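Side-chain contacts in protein (lectin) (Hyacinthoides hispanica, PDB 1B2P), which binds mannose, probably as part of larger glycans, as a bulb-type lectin of the monocot mannose-specific family: residues 43-47 and 48-52; 25-29 and 30-34. All coordinates share one frame; numbering follows the deposited sequence.

Contact 1 of 2, residues 43-47 and 48-52; sequences VLYDN and NNPIW
Pro50 sets the CB edge of its puckered ring into a step formed by Val43 and Tyr45: CB rests 4.0 Å from CG1 of Val43 and 3.9 Å from CE1 of Tyr45. The same Val43 methyl lies over one face of the tyrosine ring, toward its rim, filling the angle between the two rings. Tyr45 OH is hydrogen-bonded to Gln37 OE1. Val43 and Tyr45 belong to a copy of the Gln-x-Asp-x-Asn-x-Val-x-Tyr signature that lines mannose sites in bulb lectins, so a site here is probable, and the strands make a hairpin at one side of a beta-prism II sheet. Strand 49-52 swells into a classic beta bulge: Ile51 and Trp52 both face Leu44, whose O receives Ile51 N at 2.8 Å and, weakly, Trp52 N. With chi1 at 63°, Ile51 sends CG1 between its own N and carbonyl carbon and over Leu44, CD1 meeting Leu44 CD2 at 3.6 Å while CG2 touches Asp46 CB; Thr117 of the second subunit packs on both. At the type II' turn, Asn47 takes a positive phi (56°), which favours glycine but which asparagine accepts more readily than most. One water joins Asp46 O to Asn49 ND2, each at 2.9 Å.

Contact 2 of 2, residues 25-29 and 30-34; sequences ILFGT and HVYRF. Unlike the reference sequence in segment 25-29: Phe27 (reference Tyr).
Tyr32 packs against two residues of the opposing strand, Ile25 and Phe27, on one face of the sheet. Ile25 sets its CG1 4.0 Å from ring carbon CD2 of Tyr32, the two side chains crossing at a slant. Farther along the ring, Phe27 lies alongside, its CB 3.8 Å from Tyr32 CE2 and its CD2 3.4 Å from Tyr32 OH. The tyrosine is directed this way because CG stands anti to its carbonyl carbon (chi1 -68°), and a long flat side chain can span both partners. Beneath, on the other face, Leu26 and Val31 run side by side, CD1 to CG2 4.0 Å, and the same two residues of the third subunit pack on them, so branched aliphatics suit this interface. The strands form a two-residue hairpin of the beta-prism II fold, zipped by paired backbone bonds; Tyr32 N gives Ile25 O a nearly straight one of 2.8 Å. Closing it is a type II' turn from Phe27 to His30, where Gly28 fits the positive phi of 67°. At the polar edge the His30 side chain stands over this turn, CB 3.4 Å from Phe27 O, with ND1 bonded to Asp46 of the next hairpin. Thr29 OG1, set between its own N and carbonyl carbon, makes a weak hydrogen bond to Asn48 OD1 of the third subunit.

Overall arrangement
Contacts 1 and 2 are successive hairpins of one four-stranded antiparallel sheet, their centres about 10 Å apart, and strands 30-36 and 42-46 adjoin in its middle. The backbone seam continues from one to the other through Asn47 N and Val31 O, 2.8 Å apart. Asp46 ties the side chains together: OD1 lies 2.5 Å from His30 ND1, its CG packs on Tyr32 CE1 at 3.6 Å, and OD2 forms a salt bridge with Arg103. Tyr45, as part of the signature, brings contact 1 to a probable mannose site; Arg33 of strand 30-34 packs on Tyr45 and so probably lies near that site. Both turns also meet the third subunit.

Contact 1 of 2, residues 43-47 and 48-52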
ATOM      1  N   VAL A  43      13.133  18.666  -0.022  1.00 12.37           N
ATOM      2  CA  VAL A  43      12.547  19.108   1.259  1.00 11.81           C
ATOM      3  C   VAL A  43      11.893  17.935   2.017  1.00 14.54           C
ATOM      4  O   VAL A  43      11.181  17.192   1.334  1.00 14.24           O
ATOM      5  CB  VAL A  43      11.437  20.191   1.055  1.00 14.45           C
ATOM      6  CG1 VAL A  43      10.997  20.749   2.395  1.00 16.44           C
ATOM      7  CG2 VAL A  43      12.077  21.285   0.093  1.00 16.75           C
ATOM      8  N   LEU A  44      12.045  17.900   3.329  1.00 14.19           N
ATOM      9  CA  LEU A  44      11.240  16.937   4.151  1.00 13.34           C
ATOM     10  C   LEU A  44      10.111  17.749   4.844  1.00 14.77           C
ATOM     11  O   LEU A  44      10.404  18.717   5.528  1.00 16.02           O
ATOM     12  CB  LEU A  44      12.132  16.365   5.211  1.00 14.54           C
ATOM     13  CG  LEU A  44      11.476  15.417   6.260  1.00 16.28           C
ATOM     14  CD1 LEU A  44      11.012  14.146   5.525  1.00 17.59           C
ATOM     15  CD2 LEU A  44      12.546  15.109   7.284  1.00 19.98           C
ATOM     16  N   TYR A  45       8.904  17.337   4.576  1.00 13.32           N
ATOM     17  CA  TYR A  45       7.712  17.954   5.137  1.00 15.67           C
ATOM     18  C   TYR A  45       7.108  17.007   6.195  1.00 19.76           C
ATOM     19  O   TYR A  45       7.127  15.804   6.088  1.00 18.19           O
ATOM     20  CB  TYR A  45       6.639  18.127   4.117  1.00 16.17           C
ATOM     21  CG  TYR A  45       6.944  19.317   3.204  1.00 19.11           C
ATOM     22  CD1 TYR A  45       6.606  20.616   3.603  1.00 20.38           C
ATOM     23  CD2 TYR A  45       7.568  19.117   1.990  1.00 16.98           C
ATOM     24  CE1 TYR A  45       6.872  21.643   2.688  1.00 21.17           C
ATOM     25  CE2 TYR A  45       7.877  20.124   1.063  1.00 20.65           C
ATOM     26  CZ  TYR A  45       7.459  21.405   1.501  1.00 22.05           C
ATOM     27  OH  TYR A  45       7.795  22.463   0.700  1.00 24.42           O
ATOM     28  N   ASP A  46       6.619  17.646   7.277  1.00 17.68           N
ATOM     29  CA  ASP A  46       5.716  16.884   8.205  1.00 14.22           C
ATOM     30  C   ASP A  46       4.380  17.487   7.952  1.00 18.93           C
ATOM     31  O   ASP A  46       4.227  18.702   8.285  1.00 20.13           O
ATOM     32  CB  ASP A  46       6.238  17.066   9.634  1.00 15.70           C
ATOM     33  CG  ASP A  46       5.347  16.402  10.720  1.00 17.24           C
ATOM     34  OD1 ASP A  46       4.210  16.134  10.389  1.00 20.63           O
ATOM     35  OD2 ASP A  46       5.970  16.214  11.771  1.00 19.11           O
ATOM     36  N   ASN A  47       3.416  16.886   7.327  1.00 18.45           N
ATOM     37  CA  ASN A  47       2.232  17.583   6.832  1.00 20.58           C
ATOM     38  C   ASN A  47       2.598  18.715   5.901  1.00 22.18           C
ATOM     39  O   ASN A  47       3.384  18.492   4.977  1.00 19.02           O
ATOM     40  CB  ASN A  47       1.354  17.964   8.044  1.00 21.41           C
ATOM     41  CG  ASN A  47       0.702  16.737   8.663  1.00 24.39           C
ATOM     42  OD1 ASN A  47       0.341  16.869   9.839  1.00 27.68           O
ATOM     43  ND2 ASN A  47       0.459  15.698   7.910  1.00 19.69           N
ATOM     44  N   ASN A  48       2.093  19.956   6.206  1.00 22.58           N
ATOM     45  CA  ASN A  48       2.528  21.001   5.297  1.00 25.42           C
ATOM     46  C   ASN A  48       3.695  21.790   5.856  1.00 22.99           C
ATOM     47  O   ASN A  48       3.975  22.801   5.201  1.00 28.12           O
ATOM     48  CB  ASN A  48       1.352  21.902   4.913  1.00 30.27           C
ATOM     49  CG  ASN A  48       0.365  21.117   4.050  1.00 36.36           C
ATOM     50  OD1 ASN A  48      -0.718  20.967   4.605  1.00 41.07           O
ATOM     51  ND2 ASN A  48       0.680  20.628   2.869  1.00 38.03           N
ATOM     52  N   ASN A  49       4.389  21.400   6.892  1.00 22.45           N
ATOM     53  CA  ASN A  49       5.446  22.186   7.506  1.00 20.11           C
ATOM     54  C   ASN A  49       6.788  21.654   7.019  1.00 21.38           C
ATOM     55  O   ASN A  49       7.162  20.451   7.286  1.00 21.58           O
ATOM     56  CB  ASN A  49       5.301  21.987   9.019  1.00 20.29           C
ATOM     57  CG  ASN A  49       3.987  22.659   9.457  1.00 26.94           C
ATOM     58  OD1 ASN A  49       3.661  23.792   9.011  1.00 28.44           O
ATOM     59  ND2 ASN A  49       3.199  21.908  10.248  1.00 32.36           N
ATOM     60  N   PRO A  50       7.632  22.494   6.521  1.00 21.74           N
ATOM     61  CA  PRO A  50       8.942  22.064   6.120  1.00 20.24           C
ATOM     62  C   PRO A  50       9.790  21.852   7.296  1.00 22.82           C
ATOM     63  O   PRO A  50       9.883  22.710   8.220  1.00 22.99           O
ATOM     64  CB  PRO A  50       9.532  23.147   5.172  1.00 21.92           C
ATOM     65  CG  PRO A  50       8.701  24.338   5.503  1.00 21.88           C
ATOM     66  CD  PRO A  50       7.343  23.889   6.020  1.00 23.89           C
ATOM     67  N   ILE A  51      10.479  20.719   7.487  1.00 17.27           N
ATOM     68  CA  ILE A  51      11.325  20.490   8.632  1.00 19.49           C
ATOM     69  C   ILE A  51      12.809  20.373   8.347  1.00 19.35           C
ATOM     70  O   ILE A  51      13.651  20.468   9.241  1.00 20.43           O
ATOM     71  CB  ILE A  51      10.898  19.390   9.593  1.00 25.93           C
ATOM     72  CG1 ILE A  51      10.933  18.082   8.854  1.00 29.15           C
ATOM     73  CG2 ILE A  51       9.435  19.721  10.089  1.00 23.99           C
ATOM     74  CD1 ILE A  51      10.655  16.876   9.783  1.00 27.18           C
ATOM     75  N   TRP A  52      13.134  20.122   7.048  1.00 16.53           N
ATOM     76  CA  TRP A  52      14.516  20.123   6.674  1.00 16.00           C
ATOM     77  C   TRP A  52      14.592  20.315   5.158  1.00 15.39           C
ATOM     78  O   TRP A  52      13.658  19.901   4.459  1.00 17.31           O
ATOM     79  CB  TRP A  52      15.100  18.666   6.963  1.00 15.56           C
ATOM     80  CG  TRP A  52      16.542  18.502   6.607  1.00 16.07           C
ATOM     81  CD1 TRP A  52      17.668  18.693   7.344  1.00 17.12           C
ATOM     82  CD2 TRP A  52      17.090  18.045   5.329  1.00 15.80           C
ATOM     83  NE1 TRP A  52      18.876  18.447   6.666  1.00 20.59           N
ATOM     84  CE2 TRP A  52      18.455  18.037   5.426  1.00 19.54           C
ATOM     85  CE3 TRP A  52      16.462  17.726   4.153  1.00 17.21           C
ATOM     86  CZ2 TRP A  52      19.317  17.704   4.342  1.00 18.86           C
ATOM     87  CZ3 TRP A  52      17.287  17.362   3.051  1.00 17.85           C
ATOM     88  CH2 TRP A  52      18.697  17.388   3.177  1.00 17.99           C
TER
HETATM   89  O   HOH W   1       3.624  19.141  11.134  1.00 35.94           O

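Contact 2 of 2, residues 25-29 and 30-34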
ATOM      1  N   ILE A  25       5.556   8.465   3.816  1.00 14.39           N
ATOM      2  CA  ILE A  25       4.938   7.456   4.655  1.00 15.87           C
ATOM      3  C   ILE A  25       3.987   8.183   5.639  1.00 20.02           C
ATOM      4  O   ILE A  25       4.044   9.408   5.752  1.00 15.74           O
ATOM      5  CB  ILE A  25       5.997   6.812   5.514  1.00 16.14           C
ATOM      6  CG1 ILE A  25       6.764   7.737   6.448  1.00 15.55           C
ATOM      7  CG2 ILE A  25       7.006   6.021   4.622  1.00 20.70           C
ATOM      8  CD1 ILE A  25       7.691   7.028   7.423  1.00 23.00           C
ATOM      9  N   LEU A  26       3.215   7.368   6.387  1.00 18.57           N
ATOM     10  CA  LEU A  26       2.307   7.964   7.368  1.00 21.60           C
ATOM     11  C   LEU A  26       2.749   7.604   8.783  1.00 23.14           C
ATOM     12  O   LEU A  26       3.216   6.477   9.002  1.00 24.32           O
ATOM     13  CB  LEU A  26       0.932   7.308   7.099  1.00 22.67           C
ATOM     14  CG  LEU A  26      -0.109   7.951   6.237  1.00 33.66           C
ATOM     15  CD1 LEU A  26       0.518   8.401   4.935  1.00 36.59           C
ATOM     16  CD2 LEU A  26      -1.321   6.984   6.097  1.00 35.75           C
ATOM     17  N   PHE A  27       2.553   8.535   9.726  1.00 23.09           N
ATOM     18  CA  PHE A  27       2.787   8.157  11.149  1.00 25.43           C
ATOM     19  C   PHE A  27       1.567   8.705  11.830  1.00 25.97           C
ATOM     20  O   PHE A  27       1.440   9.941  11.937  1.00 26.43           O
ATOM     21  CB  PHE A  27       4.027   8.865  11.714  1.00 30.18           C
ATOM     22  CG  PHE A  27       4.098   8.811  13.229  1.00 35.14           C
ATOM     23  CD1 PHE A  27       4.395   7.612  13.842  1.00 36.64           C
ATOM     24  CD2 PHE A  27       3.883   9.962  13.969  1.00 38.67           C
ATOM     25  CE1 PHE A  27       4.433   7.553  15.231  1.00 37.94           C
ATOM     26  CE2 PHE A  27       3.927   9.912  15.362  1.00 41.47           C
ATOM     27  CZ  PHE A  27       4.214   8.699  15.967  1.00 39.68           C
ATOM     28  N   GLY A  28       0.568   7.820  12.143  1.00 26.40           N
ATOM     29  CA  GLY A  28      -0.643   8.444  12.668  1.00 23.06           C
ATOM     30  C   GLY A  28      -1.369   9.273  11.693  1.00 23.90           C
ATOM     31  O   GLY A  28      -1.632   8.783  10.606  1.00 26.13           O
ATOM     32  N   THR A  29      -1.720  10.567  11.931  1.00 21.98           N
ATOM     33  CA  THR A  29      -2.316  11.322  10.830  1.00 21.90           C
ATOM     34  C   THR A  29      -1.250  12.286  10.202  1.00 21.69           C
ATOM     35  O   THR A  29      -1.724  13.110   9.388  1.00 25.41           O
ATOM     36  CB  THR A  29      -3.371  12.349  11.374  1.00 25.34           C
ATOM     37  OG1 THR A  29      -2.773  13.090  12.404  1.00 26.44           O
ATOM     38  CG2 THR A  29      -4.585  11.542  11.852  1.00 27.94           C
ATOM     39  N   HIS A  30      -0.023  12.092  10.607  1.00 19.75           N
ATOM     40  CA  HIS A  30       0.982  12.911   9.891  1.00 19.89           C
ATOM     41  C   HIS A  30       1.453  12.169   8.620  1.00 18.45           C
ATOM     42  O   HIS A  30       1.893  11.023   8.727  1.00 23.42           O
ATOM     43  CB  HIS A  30       2.226  13.070  10.763  1.00 22.52           C
ATOM     44  CG  HIS A  30       1.954  14.018  11.906  1.00 27.26           C
ATOM     45  ND1 HIS A  30       2.514  15.264  12.070  1.00 26.79           N
ATOM     46  CD2 HIS A  30       1.056  13.833  12.937  1.00 30.83           C
ATOM     47  CE1 HIS A  30       2.026  15.815  13.167  1.00 31.73           C
ATOM     48  NE2 HIS A  30       1.147  14.985  13.715  1.00 34.14           N
ATOM     49  N   VAL A  31       1.654  12.992   7.628  1.00 17.48           N
ATOM     50  CA  VAL A  31       2.210  12.503   6.360  1.00 16.78           C
ATOM     51  C   VAL A  31       3.635  13.030   6.328  1.00 17.27           C
ATOM     52  O   VAL A  31       3.788  14.277   6.291  1.00 19.26           O
ATOM     53  CB  VAL A  31       1.317  12.946   5.219  1.00 19.29           C
ATOM     54  CG1 VAL A  31       1.859  12.592   3.844  1.00 20.57           C
ATOM     55  CG2 VAL A  31      -0.093  12.320   5.357  1.00 23.18           C
ATOM     56  N   TYR A  32       4.595  12.151   6.081  1.00 13.95           N
ATOM     57  CA  TYR A  32       6.017  12.639   6.020  1.00 14.31           C
ATOM     58  C   TYR A  32       6.340  12.526   4.546  1.00 14.96           C
ATOM     59  O   TYR A  32       6.029  11.508   3.956  1.00 15.06           O
ATOM     60  CB  TYR A  32       6.927  11.766   6.810  1.00 14.81           C
ATOM     61  CG  TYR A  32       6.705  11.810   8.303  1.00 15.09           C
ATOM     62  CD1 TYR A  32       6.123  12.920   8.920  1.00 16.64           C
ATOM     63  CD2 TYR A  32       7.160  10.747   9.046  1.00 16.72           C
ATOM     64  CE1 TYR A  32       5.950  12.845  10.300  1.00 16.65           C
ATOM     65  CE2 TYR A  32       7.040  10.717  10.460  1.00 17.00           C
ATOM     66  CZ  TYR A  32       6.408  11.794  11.016  1.00 18.44           C
ATOM     67  OH  TYR A  32       6.295  11.815  12.414  1.00 20.92           O
ATOM     68  N   ARG A  33       6.801  13.620   3.900  1.00 13.07           N
ATOM     69  CA  ARG A  33       7.092  13.511   2.474  1.00 16.03           C
ATOM     70  C   ARG A  33       8.474  14.063   2.290  1.00 16.44           C
ATOM     71  O   ARG A  33       8.848  15.136   2.769  1.00 17.13           O
ATOM     72  CB  ARG A  33       6.146  14.402   1.617  1.00 17.86           C
ATOM     73  CG  ARG A  33       4.743  13.811   1.506  1.00 23.66           C
ATOM     74  CD  ARG A  33       3.922  14.836   0.601  1.00 26.83           C
ATOM     75  NE  ARG A  33       3.798  16.082   1.409  1.00 33.66           N
ATOM     76  CZ  ARG A  33       3.738  17.342   0.973  1.00 37.49           C
ATOM     77  NH1 ARG A  33       3.786  17.538  -0.353  1.00 41.81           N
ATOM     78  NH2 ARG A  33       3.646  18.396   1.804  1.00 35.12           N
ATOM     79  N   PHE A  34       9.282  13.364   1.478  1.00 12.43           N
ATOM     80  CA  PHE A  34      10.638  13.864   1.203  1.00 13.38           C
ATOM     81  C   PHE A  34      10.587  14.074  -0.298  1.00 16.72           C
ATOM     82  O   PHE A  34      10.522  13.146  -1.095  1.00 15.40           O
ATOM     83  CB  PHE A  34      11.668  12.747   1.444  1.00 15.01           C
ATOM     84  CG  PHE A  34      13.127  13.120   1.413  1.00 15.67           C
ATOM     85  CD1 PHE A  34      13.626  14.175   2.213  1.00 16.66           C
ATOM     86  CD2 PHE A  34      13.966  12.417   0.581  1.00 16.13           C
ATOM     87  CE1 PHE A  34      14.973  14.415   2.148  1.00 17.73           C
ATOM     88  CE2 PHE A  34      15.344  12.703   0.511  1.00 16.99           C
ATOM     89  CZ  PHE A  34      15.823  13.696   1.305  1.00 18.10           C
TER